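Side-chain contacts in bacteriophage virulence determinant (Salmonella enterica subsp. enterica serovar Typhimurium str. 14028S, PDB 6GGR), which binds zinc and, as a phage-encoded virulence determinant of the PipA family, probably acts as a metalloprotease on host proteins during Salmonella infection: residues Q24-L27 and Q28-L32; D63-T66 and Y67-R71; L78-A81 and Y82-G86; F164-Q167 and V168-L172; G185-V188 and E189-I193. All coordinates share one frame; numbering follows the deposited sequence.

Contact 1: Q24-L27 and Q28-L32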
loop_
_atom_site.group_PDB
_atom_site.type_symbol
_atom_site.label_atom_id
_atom_site.label_comp_id
_atom_site.label_asym_id
_atom_site.label_seq_id
_atom_site.Cartn_x
_atom_site.Cartn_y
_atom_site.Cartn_z
ATOM N N GLN B 24 -0.834 20.674 9.504
ATOM C CA GLN B 24 0.084 21.466 10.312
ATOM C C GLN B 24 1.537 21.031 10.154
ATOM O O GLN B 24 2.440 21.809 10.483
ATOM C CB GLN B 24 -0.318 21.396 11.790
ATOM C CG GLN B 24 -1.651 22.073 12.107
ATOM C CD GLN B 24 -1.632 23.570 11.842
ATOM O OE1 GLN B 24 -0.606 24.231 12.014
ATOM N NE2 GLN B 24 -2.768 24.111 11.414
ATOM N N LEU B 25 1.781 19.825 9.634
ATOM C CA LEU B 25 3.147 19.352 9.429
ATOM C C LEU B 25 3.756 19.915 8.149
ATOM O O LEU B 25 4.940 20.268 8.126
ATOM C CB LEU B 25 3.166 17.826 9.392
ATOM C CG LEU B 25 2.919 17.134 10.733
ATOM C CD1 LEU B 25 2.507 15.689 10.513
ATOM C CD2 LEU B 25 4.163 17.204 11.602
ATOM N N ARG B 26 2.971 19.984 7.071
ATOM C CA ARG B 26 3.428 20.652 5.858
ATOM C C ARG B 26 3.729 22.120 6.135
ATOM O O ARG B 26 4.779 22.636 5.739
ATOM C CB ARG B 26 2.371 20.513 4.756
ATOM C CG ARG B 26 2.443 21.569 3.662
ATOM C CD ARG B 26 1.412 21.335 2.567
ATOM N NE ARG B 26 0.064 21.708 2.993
ATOM C CZ ARG B 26 -0.407 22.952 2.997
ATOM N NH1 ARG B 26 0.360 23.959 2.601
ATOM N NH2 ARG B 26 -1.648 23.193 3.401
ATOM N N LEU B 27 2.818 22.804 6.834
ATOM C CA LEU B 27 2.982 24.234 7.067
ATOM C C LEU B 27 4.299 24.543 7.767
ATOM O O LEU B 27 4.862 25.626 7.570
ATOM C CB LEU B 27 1.806 24.776 7.885
ATOM C CG LEU B 27 0.451 24.870 7.176
ATOM C CD1 LEU B 27 -0.633 25.282 8.164
ATOM C CD2 LEU B 27 0.490 25.838 5.999
ATOM N N GLN B 28 4.816 23.614 8.571
ATOM C CA GLN B 28 6.076 23.865 9.256
ATOM C C GLN B 28 7.281 23.344 8.487
ATOM O O GLN B 28 8.387 23.860 8.679
ATOM C CB GLN B 28 6.052 23.266 10.665
ATOM C CG GLN B 28 5.888 21.771 10.744
ATOM C CD GLN B 28 5.832 21.290 12.184
ATOM O OE1 GLN B 28 4.937 21.669 12.942
ATOM N NE2 GLN B 28 6.799 20.467 12.574
ATOM N N HIS B 29 7.100 22.356 7.606
ATOM C CA HIS B 29 8.167 22.050 6.661
ATOM C C HIS B 29 8.374 23.206 5.691
ATOM O O HIS B 29 9.506 23.462 5.265
ATOM C CB HIS B 29 7.865 20.761 5.896
ATOM C CG HIS B 29 8.993 20.309 5.020
ATOM N ND1 HIS B 29 10.133 19.719 5.521
ATOM C CD2 HIS B 29 9.163 20.380 3.677
ATOM C CE1 HIS B 29 10.954 19.437 4.525
ATOM N NE2 HIS B 29 10.390 19.829 3.396
ATOM N N ASP B 30 7.298 23.921 5.344
ATOM C CA ASP B 30 7.439 25.138 4.555
ATOM C C ASP B 30 8.339 26.146 5.257
ATOM O O ASP B 30 9.084 26.879 4.597
ATOM C CB ASP B 30 6.070 25.767 4.291
ATOM C CG ASP B 30 5.208 24.939 3.361
ATOM O OD1 ASP B 30 5.752 24.129 2.582
ATOM O OD2 ASP B 30 3.972 25.112 3.405
ATOM N N GLY B 31 8.284 26.199 6.589
ATOM C CA GLY B 31 9.176 27.068 7.335
ATOM C C GLY B 31 10.638 26.794 7.066
ATOM O O GLY B 31 11.487 27.643 7.357
ATOM N N LEU B 32 10.954 25.627 6.512
ATOM C CA LEU B 32 12.322 25.233 6.221
ATOM C C LEU B 32 12.630 25.198 4.729
ATOM O O LEU B 32 13.724 25.601 4.323
ATOM C CB LEU B 32 12.591 23.857 6.838
ATOM C CG LEU B 32 12.143 23.571 8.270
ATOM C CD1 LEU B 32 12.609 22.175 8.683
ATOM C CD2 LEU B 32 12.650 24.620 9.245
#
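Q28 and D30 carry much of the contact where Q24-L27 runs on into Q28-L32 within helix 24-30, Q28 against L25 and Q24, D30 against R26 and L27. The Q28 side chain folds back over the preceding turn: with CG set between the backbone N and the carbonyl carbon (chi1 62°), the CG methylene lies against two carbonyl oxygens, 3.2 Å from L25 O and 3.5 Å from Q24 O. Beyond CG the chain is extended and carries its amide past the Q24 carbonyl, with NE2 loosely alongside the CD2 methyl of L25. L25 O serves the backbone as well, accepting H29 N at 3.0 Å and, weakly, Q28 N.

On another side of the helix D30 turns its CB toward the earlier turn and places it 3.5 Å from L27 O. Its carboxylate leans over the R26 carbonyl, CG 3.3 Å from R26 O, while D30 N closes the helical bond to that same oxygen at 2.9 Å. R26, bent at chi3, brings NH1 to 3.9 Å from D30 OD2, a long salt bridge in which the guanidinium and carboxylate planes are turned 57° apart.

The firmer partners of both charges lie elsewhere: R26 NH2 pairs with E189 and D14, and D30 OD1 takes the Y190 hydroxyl and R90 NH1. The R26-D30 attraction is therefore probably a secondary one, which suggests that these two buried ions are held mainly by a charge network shared with helices 186-197 and 86-100.

Contact 2: D63-T66 and Y67-R71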
loop_
_atom_site.group_PDB
_atom_site.type_symbol
_atom_site.label_atom_id
_atom_site.label_comp_id
_atom_site.label_asym_id
_atom_site.label_seq_id
_atom_site.Cartn_x
_atom_site.Cartn_y
_atom_site.Cartn_z
ATOM N N ASP B 63 14.933 -5.536 -12.225
ATOM C CA ASP B 63 15.198 -5.754 -13.640
ATOM C C ASP B 63 15.822 -4.504 -14.250
ATOM O O ASP B 63 15.282 -3.400 -14.121
ATOM C CB ASP B 63 13.902 -6.108 -14.369
ATOM C CG ASP B 63 14.110 -6.350 -15.853
ATOM O OD1 ASP B 63 15.274 -6.347 -16.306
ATOM O OD2 ASP B 63 13.105 -6.544 -16.570
ATOM N N ASP B 64 16.962 -4.683 -14.920
ATOM C CA ASP B 64 17.643 -3.554 -15.546
ATOM C C ASP B 64 16.775 -2.893 -16.607
ATOM O O ASP B 64 16.917 -1.692 -16.865
ATOM C CB ASP B 64 18.965 -4.018 -16.158
ATOM C CG ASP B 64 19.918 -4.587 -15.124
ATOM O OD1 ASP B 64 20.096 -3.948 -14.065
ATOM O OD2 ASP B 64 20.482 -5.676 -15.367
ATOM N N ASP B 65 15.873 -3.652 -17.231
ATOM C CA ASP B 65 15.027 -3.091 -18.278
ATOM C C ASP B 65 13.946 -2.193 -17.687
ATOM O O ASP B 65 13.790 -1.038 -18.099
ATOM C CB ASP B 65 14.404 -4.219 -19.100
ATOM C CG ASP B 65 13.838 -3.736 -20.419
ATOM O OD1 ASP B 65 13.310 -2.605 -20.463
ATOM O OD2 ASP B 65 13.925 -4.487 -21.412
ATOM N N THR B 66 13.187 -2.707 -16.716
ATOM C CA THR B 66 12.136 -1.903 -16.103
ATOM C C THR B 66 12.710 -0.669 -15.419
ATOM O O THR B 66 12.011 0.341 -15.275
ATOM C CB THR B 66 11.350 -2.741 -15.096
ATOM O OG1 THR B 66 11.084 -4.035 -15.655
ATOM C CG2 THR B 66 10.031 -2.063 -14.757
ATOM N N TYR B 67 13.971 -0.732 -14.988
ATOM C CA TYR B 67 14.623 0.443 -14.420
ATOM C C TYR B 67 14.651 1.585 -15.428
ATOM O O TYR B 67 14.245 2.713 -15.120
ATOM C CB TYR B 67 16.037 0.084 -13.965
ATOM C CG TYR B 67 16.857 1.260 -13.479
ATOM C CD1 TYR B 67 16.805 1.668 -12.152
ATOM C CD2 TYR B 67 17.692 1.952 -14.345
ATOM C CE1 TYR B 67 17.560 2.735 -11.704
ATOM C CE2 TYR B 67 18.448 3.022 -13.906
ATOM C CZ TYR B 67 18.379 3.409 -12.585
ATOM O OH TYR B 67 19.131 4.472 -12.141
ATOM N N ASP B 68 15.121 1.309 -16.647
ATOM C CA ASP B 68 15.193 2.353 -17.664
ATOM C C ASP B 68 13.807 2.890 -18.001
ATOM O O ASP B 68 13.631 4.099 -18.192
ATOM C CB ASP B 68 15.886 1.812 -18.916
ATOM C CG ASP B 68 17.367 1.540 -18.694
ATOM O OD1 ASP B 68 18.028 2.354 -18.015
ATOM O OD2 ASP B 68 17.870 0.514 -19.200
ATOM N N GLU B 69 12.808 2.008 -18.073
ATOM C CA GLU B 69 11.448 2.446 -18.370
ATOM C C GLU B 69 10.932 3.388 -17.292
ATOM O O GLU B 69 10.408 4.468 -17.591
ATOM C CB GLU B 69 10.527 1.232 -18.507
ATOM C CG GLU B 69 10.811 0.383 -19.741
ATOM C CD GLU B 69 10.214 -1.012 -19.654
ATOM O OE1 GLU B 69 9.549 -1.320 -18.641
ATOM O OE2 GLU B 69 10.412 -1.802 -20.600
ATOM N N CYS B 70 11.078 2.997 -16.025
ATOM C CA CYS B 70 10.561 3.815 -14.935
ATOM C C CYS B 70 11.376 5.091 -14.765
ATOM O O CYS B 70 10.815 6.155 -14.480
ATOM C CB CYS B 70 10.539 3.008 -13.637
ATOM S SG CYS B 70 9.240 1.731 -13.581
ATOM N N ARG B 71 12.697 5.013 -14.945
ATOM C CA ARG B 71 13.532 6.202 -14.798
ATOM C C ARG B 71 13.215 7.236 -15.871
ATOM O O ARG B 71 13.184 8.441 -15.595
ATOM C CB ARG B 71 15.014 5.828 -14.855
ATOM C CG ARG B 71 15.920 6.916 -14.296
ATOM C CD ARG B 71 17.346 6.819 -14.813
ATOM N NE ARG B 71 18.173 7.892 -14.266
ATOM C CZ ARG B 71 18.319 9.095 -14.815
ATOM N NH1 ARG B 71 17.701 9.404 -15.949
ATOM N NH2 ARG B 71 19.090 9.998 -14.227
#
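The N-cap of helix 64-84 is D63, whose main chain receives the first turn as Y67 N bonds to D63 O at 3.1 Å. The D63 side chain does the capping: D65 N donates to OD1 at 2.9 Å, nearly straight at 168°, and meets the oxygen from above the carboxylate plane. The other carboxylate oxygen, OD2, takes a weak bond from the T66 hydroxyl. An acidic cap of this kind suits a helix start, where its charge probably interacts favourably with the helix dipole. One turn on, D65 and E69 bring like charges together, D65 OD1 and E69 OE2 lying 3.0 Å apart with the carboxylate planes turned 60°. D65 reaches this place because its CG stands opposite the backbone N (chi1 -164°), leaning along the helix toward E69. So close a pair would probably be tolerable through a shared proton or screening by solvent. On a neighbouring flank the T66 CG2 methyl lies 4.0 Å from E69 OE1 and 4.1 Å from C70 SG, while C70 N bonds to T66 O at 2.9 Å. Y67 sets its CB over D64 O and sends its ring toward P53 and L109 of strand 107-111, and C70 packs on A111.

Contact 3: L78-A81 and Y82-G86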
loop_
_atom_site.group_PDB
_atom_site.type_symbol
_atom_site.label_atom_id
_atom_site.label_comp_id
_atom_site.label_asym_id
_atom_site.label_seq_id
_atom_site.Cartn_x
_atom_site.Cartn_y
_atom_site.Cartn_z
ATOM N N LEU B 78 9.642 14.640 -13.091
ATOM C CA LEU B 78 10.469 15.555 -12.311
ATOM C C LEU B 78 10.701 16.854 -13.071
ATOM O O LEU B 78 10.591 17.947 -12.508
ATOM C CB LEU B 78 11.805 14.894 -11.973
ATOM C CG LEU B 78 11.783 13.751 -10.960
ATOM C CD1 LEU B 78 13.117 13.023 -10.973
ATOM C CD2 LEU B 78 11.476 14.274 -9.569
ATOM N N GLU B 79 11.030 16.744 -14.358
ATOM C CA GLU B 79 11.270 17.925 -15.177
ATOM C C GLU B 79 10.030 18.811 -15.244
ATOM O O GLU B 79 10.113 20.030 -15.047
ATOM C CB GLU B 79 11.712 17.487 -16.576
ATOM C CG GLU B 79 11.859 18.605 -17.589
ATOM C CD GLU B 79 12.478 18.121 -18.889
ATOM O OE1 GLU B 79 12.399 16.905 -19.170
ATOM O OE2 GLU B 79 13.046 18.954 -19.628
ATOM N N ASP B 80 8.866 18.215 -15.519
ATOM C CA ASP B 80 7.634 18.995 -15.596
ATOM C C ASP B 80 7.299 19.635 -14.256
ATOM O O ASP B 80 6.891 20.801 -14.202
ATOM C CB ASP B 80 6.474 18.114 -16.058
ATOM C CG ASP B 80 6.555 17.763 -17.528
ATOM O OD1 ASP B 80 7.203 18.512 -18.289
ATOM O OD2 ASP B 80 5.963 16.737 -17.925
ATOM N N ALA B 81 7.451 18.885 -13.163
ATOM C CA ALA B 81 7.097 19.413 -11.850
ATOM C C ALA B 81 7.983 20.591 -11.470
ATOM O O ALA B 81 7.507 21.571 -10.883
ATOM C CB ALA B 81 7.202 18.313 -10.798
ATOM N N TYR B 82 9.273 20.516 -11.790
ATOM C CA TYR B 82 10.179 21.601 -11.426
ATOM C C TYR B 82 9.938 22.838 -12.283
ATOM O O TYR B 82 10.006 23.967 -11.785
ATOM C CB TYR B 82 11.626 21.134 -11.556
ATOM C CG TYR B 82 12.606 21.968 -10.762
ATOM C CD1 TYR B 82 12.843 21.704 -9.420
ATOM C CD2 TYR B 82 13.291 23.019 -11.353
ATOM C CE1 TYR B 82 13.735 22.463 -8.691
ATOM C CE2 TYR B 82 14.188 23.780 -10.633
ATOM C CZ TYR B 82 14.404 23.500 -9.303
ATOM O OH TYR B 82 15.298 24.262 -8.588
ATOM N N THR B 83 9.659 22.649 -13.574
ATOM C CA THR B 83 9.422 23.792 -14.448
ATOM C C THR B 83 8.092 24.470 -14.145
ATOM O O THR B 83 7.948 25.674 -14.380
ATOM C CB THR B 83 9.455 23.356 -15.916
ATOM O OG1 THR B 83 8.459 22.349 -16.146
ATOM C CG2 THR B 83 10.818 22.805 -16.287
ATOM N N GLN B 84 7.118 23.727 -13.612
ATOM C CA GLN B 84 5.747 24.210 -13.510
ATOM C C GLN B 84 5.292 24.531 -12.093
ATOM O O GLN B 84 4.371 25.339 -11.935
ATOM C CB GLN B 84 4.779 23.174 -14.107
ATOM C CG GLN B 84 4.974 22.938 -15.597
ATOM C CD GLN B 84 4.109 21.810 -16.135
ATOM O OE1 GLN B 84 4.585 20.694 -16.351
ATOM N NE2 GLN B 84 2.834 22.100 -16.363
ATOM N N SER B 85 5.887 23.900 -11.096
ATOM C CA SER B 85 5.463 24.077 -9.726
ATOM C C SER B 85 6.471 24.698 -8.812
ATOM O O SER B 85 7.458 24.134 -8.518
ATOM C CB SER B 85 5.041 22.719 -9.103
ATOM O OG SER B 85 4.648 22.838 -7.800
ATOM N N GLY B 86 6.166 25.867 -8.315
ATOM C CA GLY B 86 7.045 26.495 -7.347
ATOM C C GLY B 86 7.059 25.784 -6.011
ATOM O O GLY B 86 8.073 25.794 -5.308
#
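T83 lays its hydroxyl against two carbonyls of the preceding turn, OG1 standing 2.9 Å from D80 O and 3.1 Å from E79 O. The single proton can serve either, and the geometry leaves the choice open. A chi1 of 59° puts OG1 there and leaves the CG2 methyl close over E79 O as well. That oxygen is also met by T83 N at 3.0 Å, and L78 O in the same way by Y82 N. Toward the end of the helix the bonding grows less regular: Q84 N makes a weak bond to D80 O and a longer, weak one to A81 O, whereas S85 N reaches A81 O firmly at 2.8 Å. The Q84 side chain runs alongside that of D80, its OE1 3.2 Å from D80 CB, with amide and carboxylate planes almost perpendicular at 83°. Two buried hydroxyls find partners beyond the segments: Y82 OH bonds to N93 OD1 and L40 N, and S85 OG accepts from F88 N. S85 leaves helical geometry after helix 64-84 and at once serves as the N-cap of helix 86-100, a serine N-cap at a helix-helix junction.

Contact 4: F164-Q167 and V168-L172. Unlike the reference sequence in segment 164-167: Q167 (reference Glu).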
loop_
_atom_site.group_PDB
_atom_site.type_symbol
_atom_site.label_atom_id
_atom_site.label_comp_id
_atom_site.label_asym_id
_atom_site.label_seq_id
_atom_site.Cartn_x
_atom_site.Cartn_y
_atom_site.Cartn_z
ATOM N N PHE B 164 3.731 8.986 -8.732
ATOM C CA PHE B 164 5.152 9.323 -8.749
ATOM C C PHE B 164 5.446 10.500 -7.829
ATOM O O PHE B 164 6.391 10.461 -7.032
ATOM C CB PHE B 164 5.592 9.631 -10.181
ATOM C CG PHE B 164 6.008 8.417 -10.966
ATOM C CD1 PHE B 164 5.188 7.303 -11.043
ATOM C CD2 PHE B 164 7.217 8.399 -11.642
ATOM C CE1 PHE B 164 5.574 6.193 -11.766
ATOM C CE2 PHE B 164 7.605 7.295 -12.370
ATOM C CZ PHE B 164 6.783 6.189 -12.434
ATOM N N ILE B 165 4.644 11.561 -7.924
ATOM C CA ILE B 165 4.881 12.749 -7.104
ATOM C C ILE B 165 4.676 12.427 -5.629
ATOM O O ILE B 165 5.431 12.891 -4.767
ATOM C CB ILE B 165 3.968 13.900 -7.565
ATOM C CG1 ILE B 165 4.330 14.338 -8.991
ATOM C CG2 ILE B 165 4.042 15.082 -6.595
ATOM C CD1 ILE B 165 5.761 14.824 -9.162
ATOM N N HIS B 166 3.655 11.632 -5.317
ATOM C CA HIS B 166 3.410 11.254 -3.929
ATOM C C HIS B 166 4.627 10.562 -3.327
ATOM O O HIS B 166 5.063 10.900 -2.220
ATOM C CB HIS B 166 2.180 10.350 -3.846
ATOM C CG HIS B 166 1.777 10.008 -2.444
ATOM N ND1 HIS B 166 0.692 10.581 -1.820
ATOM C CD2 HIS B 166 2.325 9.159 -1.542
ATOM C CE1 HIS B 166 0.580 10.093 -0.597
ATOM N NE2 HIS B 166 1.560 9.228 -0.403
ATOM N N GLN B 167 5.191 9.586 -4.040
ATOM C CA GLN B 167 6.349 8.870 -3.511
ATOM C C GLN B 167 7.571 9.775 -3.448
ATOM O O GLN B 167 8.355 9.702 -2.495
ATOM C CB GLN B 167 6.647 7.637 -4.364
ATOM C CG GLN B 167 5.525 6.620 -4.417
ATOM C CD GLN B 167 5.073 6.162 -3.045
ATOM O OE1 GLN B 167 5.838 6.188 -2.081
ATOM N NE2 GLN B 167 3.821 5.747 -2.949
ATOM N N VAL B 168 7.754 10.631 -4.453
ATOM C CA VAL B 168 8.888 11.550 -4.441
ATOM C C VAL B 168 8.756 12.536 -3.288
ATOM O O VAL B 168 9.743 12.868 -2.620
ATOM C CB VAL B 168 9.007 12.268 -5.798
ATOM C CG1 VAL B 168 10.005 13.432 -5.727
ATOM C CG2 VAL B 168 9.435 11.281 -6.875
ATOM N N VAL B 169 7.539 13.016 -3.029
ATOM C CA VAL B 169 7.347 13.954 -1.926
ATOM C C VAL B 169 7.778 13.318 -0.612
ATOM O O VAL B 169 8.372 13.980 0.249
ATOM C CB VAL B 169 5.885 14.435 -1.877
ATOM C CG1 VAL B 169 5.559 15.079 -0.528
ATOM C CG2 VAL B 169 5.632 15.434 -2.999
ATOM N N HIS B 170 7.483 12.027 -0.432
ATOM C CA HIS B 170 7.973 11.312 0.740
ATOM C C HIS B 170 9.487 11.433 0.845
ATOM O O HIS B 170 10.031 11.715 1.918
ATOM C CB HIS B 170 7.571 9.837 0.674
ATOM C CG HIS B 170 6.206 9.543 1.220
ATOM N ND1 HIS B 170 5.874 9.737 2.544
ATOM C CD2 HIS B 170 5.098 9.037 0.626
ATOM C CE1 HIS B 170 4.617 9.381 2.738
ATOM N NE2 HIS B 170 4.123 8.952 1.591
ATOM N N ALA B 171 10.183 11.234 -0.276
ATOM C CA ALA B 171 11.639 11.172 -0.270
ATOM C C ALA B 171 12.288 12.541 -0.108
ATOM O O ALA B 171 13.420 12.626 0.380
ATOM C CB ALA B 171 12.132 10.515 -1.556
ATOM N N LEU B 172 11.604 13.617 -0.500
ATOM C CA LEU B 172 12.172 14.956 -0.377
ATOM C C LEU B 172 11.860 15.615 0.958
ATOM O O LEU B 172 12.573 16.546 1.353
ATOM C CB LEU B 172 11.663 15.853 -1.511
ATOM C CG LEU B 172 11.932 15.351 -2.930
ATOM C CD1 LEU B 172 11.180 16.204 -3.937
ATOM C CD2 LEU B 172 13.428 15.349 -3.226
#
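V168 sets its CG2 methyl against the preceding turn of helix 160-173, 3.2 Å from F164 O, the oxygen that also accepts V168 N. V169 repeats this one residue on: V169 N bonds to I165 O at 2.7 Å, and V169 CG2 rests on I165, close to its carbonyl oxygen and 3.9 Å from the I165 CG2 methyl. H170 directs its CB at the earlier turn, 3.3 Å from Q167 O, and carries its ring alongside that of H166.

The first torsions differ, H166 CG standing opposite its backbone N (chi1 -175°) and H170 CG opposite its carbonyl carbon (chi1 -86°), and this makes the two imidazoles converge from successive turns. Their centroids are 4.9 Å apart with planes at 64°, and H166 NE2 comes within 3.3 Å of H170 NE2. H170 N meanwhile bonds to H166 O at 3.2 Å. A171 N continues the helical pattern to Q167 O.

The L175 carbonyl, a second-shell partner, holds H170 ND1, while NE2 bonds to D177 OD2, which also meets H166 NE2 weakly. Another protein chain packs over H166, Q167 and H170 at this site. H166, H170 and D177 are zinc ligands in a structure of this protein, although no zinc is bound to this chain here. With Q167 standing where the reference sequence has Glu, the segment corresponds to the HExxH zinc-binding helix characteristic of zincin metalloproteases.

Contact 5: G185-V188 and E189-I193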
loop_
_atom_site.group_PDB
_atom_site.type_symbol
_atom_site.label_atom_id
_atom_site.label_comp_id
_atom_site.label_asym_id
_atom_site.label_seq_id
_atom_site.Cartn_x
_atom_site.Cartn_y
_atom_site.Cartn_z
ATOM N N GLY B 185 -2.771 14.499 5.748
ATOM C CA GLY B 185 -1.358 14.426 6.031
ATOM C C GLY B 185 -0.565 15.338 5.115
ATOM O O GLY B 185 -1.087 15.877 4.136
ATOM N N PRO B 186 0.727 15.511 5.412
ATOM C CA PRO B 186 1.529 16.482 4.648
ATOM C C PRO B 186 1.821 16.061 3.216
ATOM O O PRO B 186 1.916 16.926 2.337
ATOM C CB PRO B 186 2.820 16.584 5.472
ATOM C CG PRO B 186 2.923 15.269 6.165
ATOM C CD PRO B 186 1.511 14.847 6.465
ATOM N N VAL B 187 1.986 14.765 2.951
ATOM C CA VAL B 187 2.378 14.328 1.614
ATOM C C VAL B 187 1.223 14.482 0.636
ATOM O O VAL B 187 1.416 14.900 -0.513
ATOM C CB VAL B 187 2.895 12.879 1.668
ATOM C CG1 VAL B 187 3.169 12.338 0.265
ATOM C CG2 VAL B 187 4.155 12.826 2.508
ATOM N N VAL B 188 0.010 14.131 1.064
ATOM C CA VAL B 188 -1.160 14.319 0.212
ATOM C C VAL B 188 -1.334 15.795 -0.120
ATOM O O VAL B 188 -1.531 16.171 -1.281
ATOM C CB VAL B 188 -2.413 13.735 0.890
ATOM C CG1 VAL B 188 -3.679 14.136 0.133
ATOM C CG2 VAL B 188 -2.307 12.209 0.979
ATOM N N GLU B 189 -1.255 16.659 0.893
ATOM C CA GLU B 189 -1.493 18.078 0.654
ATOM C C GLU B 189 -0.452 18.648 -0.302
ATOM O O GLU B 189 -0.795 19.349 -1.261
ATOM C CB GLU B 189 -1.512 18.845 1.979
ATOM C CG GLU B 189 -2.674 18.439 2.881
ATOM C CD GLU B 189 -3.188 19.569 3.749
ATOM O OE1 GLU B 189 -2.545 20.639 3.790
ATOM O OE2 GLU B 189 -4.243 19.384 4.396
ATOM N N TYR B 190 0.826 18.342 -0.064
ATOM C CA TYR B 190 1.874 18.719 -1.010
ATOM C C TYR B 190 1.559 18.206 -2.407
ATOM O O TYR B 190 1.638 18.950 -3.391
ATOM C CB TYR B 190 3.227 18.167 -0.548
ATOM C CG TYR B 190 4.025 19.063 0.371
ATOM C CD1 TYR B 190 4.163 20.423 0.114
ATOM C CD2 TYR B 190 4.663 18.542 1.488
ATOM C CE1 TYR B 190 4.905 21.237 0.951
ATOM C CE2 TYR B 190 5.403 19.349 2.333
ATOM C CZ TYR B 190 5.522 20.694 2.060
ATOM O OH TYR B 190 6.261 21.495 2.900
ATOM N N THR B 191 1.209 16.921 -2.513
ATOM C CA THR B 191 0.933 16.336 -3.818
ATOM C C THR B 191 -0.236 17.042 -4.495
ATOM O O THR B 191 -0.168 17.359 -5.689
ATOM C CB THR B 191 0.664 14.835 -3.671
ATOM O OG1 THR B 191 1.811 14.203 -3.084
ATOM C CG2 THR B 191 0.391 14.189 -5.019
ATOM N N ASN B 192 -1.309 17.321 -3.747
ATOM C CA ASN B 192 -2.441 18.046 -4.320
ATOM C C ASN B 192 -2.002 19.386 -4.899
ATOM O O ASN B 192 -2.401 19.759 -6.008
ATOM C CB ASN B 192 -3.524 18.268 -3.265
ATOM C CG ASN B 192 -4.307 17.006 -2.942
ATOM O OD1 ASN B 192 -4.245 16.010 -3.662
ATOM N ND2 ASN B 192 -5.072 17.057 -1.860
ATOM N N ILE B 193 -1.192 20.135 -4.147
ATOM C CA ILE B 193 -0.800 21.481 -4.562
ATOM C C ILE B 193 0.114 21.423 -5.778
ATOM O O ILE B 193 -0.042 22.194 -6.732
ATOM C CB ILE B 193 -0.121 22.217 -3.396
ATOM C CG1 ILE B 193 -1.099 22.375 -2.230
ATOM C CG2 ILE B 193 0.399 23.585 -3.857
ATOM C CD1 ILE B 193 -0.441 22.797 -0.928
#
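T191 grips V187 O twice, its hydroxyl donating to the oxygen at 2.7 Å and its backbone N at 2.9 Å. The two donors arrive from opposite faces of the carbonyl plane, OG1 tilted 34° from it; the chi1 of -59° keeps OG1 beside the backbone N and lets it lean back over the turn. N192 N bonds to V188 O at 2.7 Å, and the N192 amide lies alongside the V188 side chain, ND2 3.8 Å from CG1. Y190 N takes P186 O, and the Y190 ring carbon CD2 sits 3.3 Å from that same oxygen, which lies obliquely to the ring. E189 sets its CG methylene 3.3 Å from G185 O, while its backbone N reaches this oxygen only weakly.

These turns form the start of helix 186-197, with G185 at the N-cap position and P186 in the first turn. G185 has a positive phi of 88°, where a CB would be jammed against the preceding carbonyl oxygen, so the position calls for glycine. V187 packs on H166, V169 and H170 of the zinc-site helix and on D177.

Farther out, E189 is held by the adjacent R184 and by R26 of helix 24-30, Y190 OH by D30, and the N192 amide by R162, the R205 carbonyl and H18, whereas N182 OD1 takes G185 N.

Overall arrangement
Each contact joins adjoining turns of continuous chain, so none closes a long loop; from the N terminus the five follow in series without nesting or crossing. Contact 1 lies on helix 24-30 near the start. Contacts 2 and 3 sit at the two ends of helix 64-84, their centres about 22 Å apart. Contact 4, close to the centre of the chain, touches both: C70 meets F164, and L78 and A81 meet V168 and I165. Contact 5, on the next helix, packs its V187 and T191 against contact 4 and reaches contact 1 through polar side chains. Helix 160-173 is thus flanked by helices 64-84 and 186-197, with helix 24-30 beyond the latter.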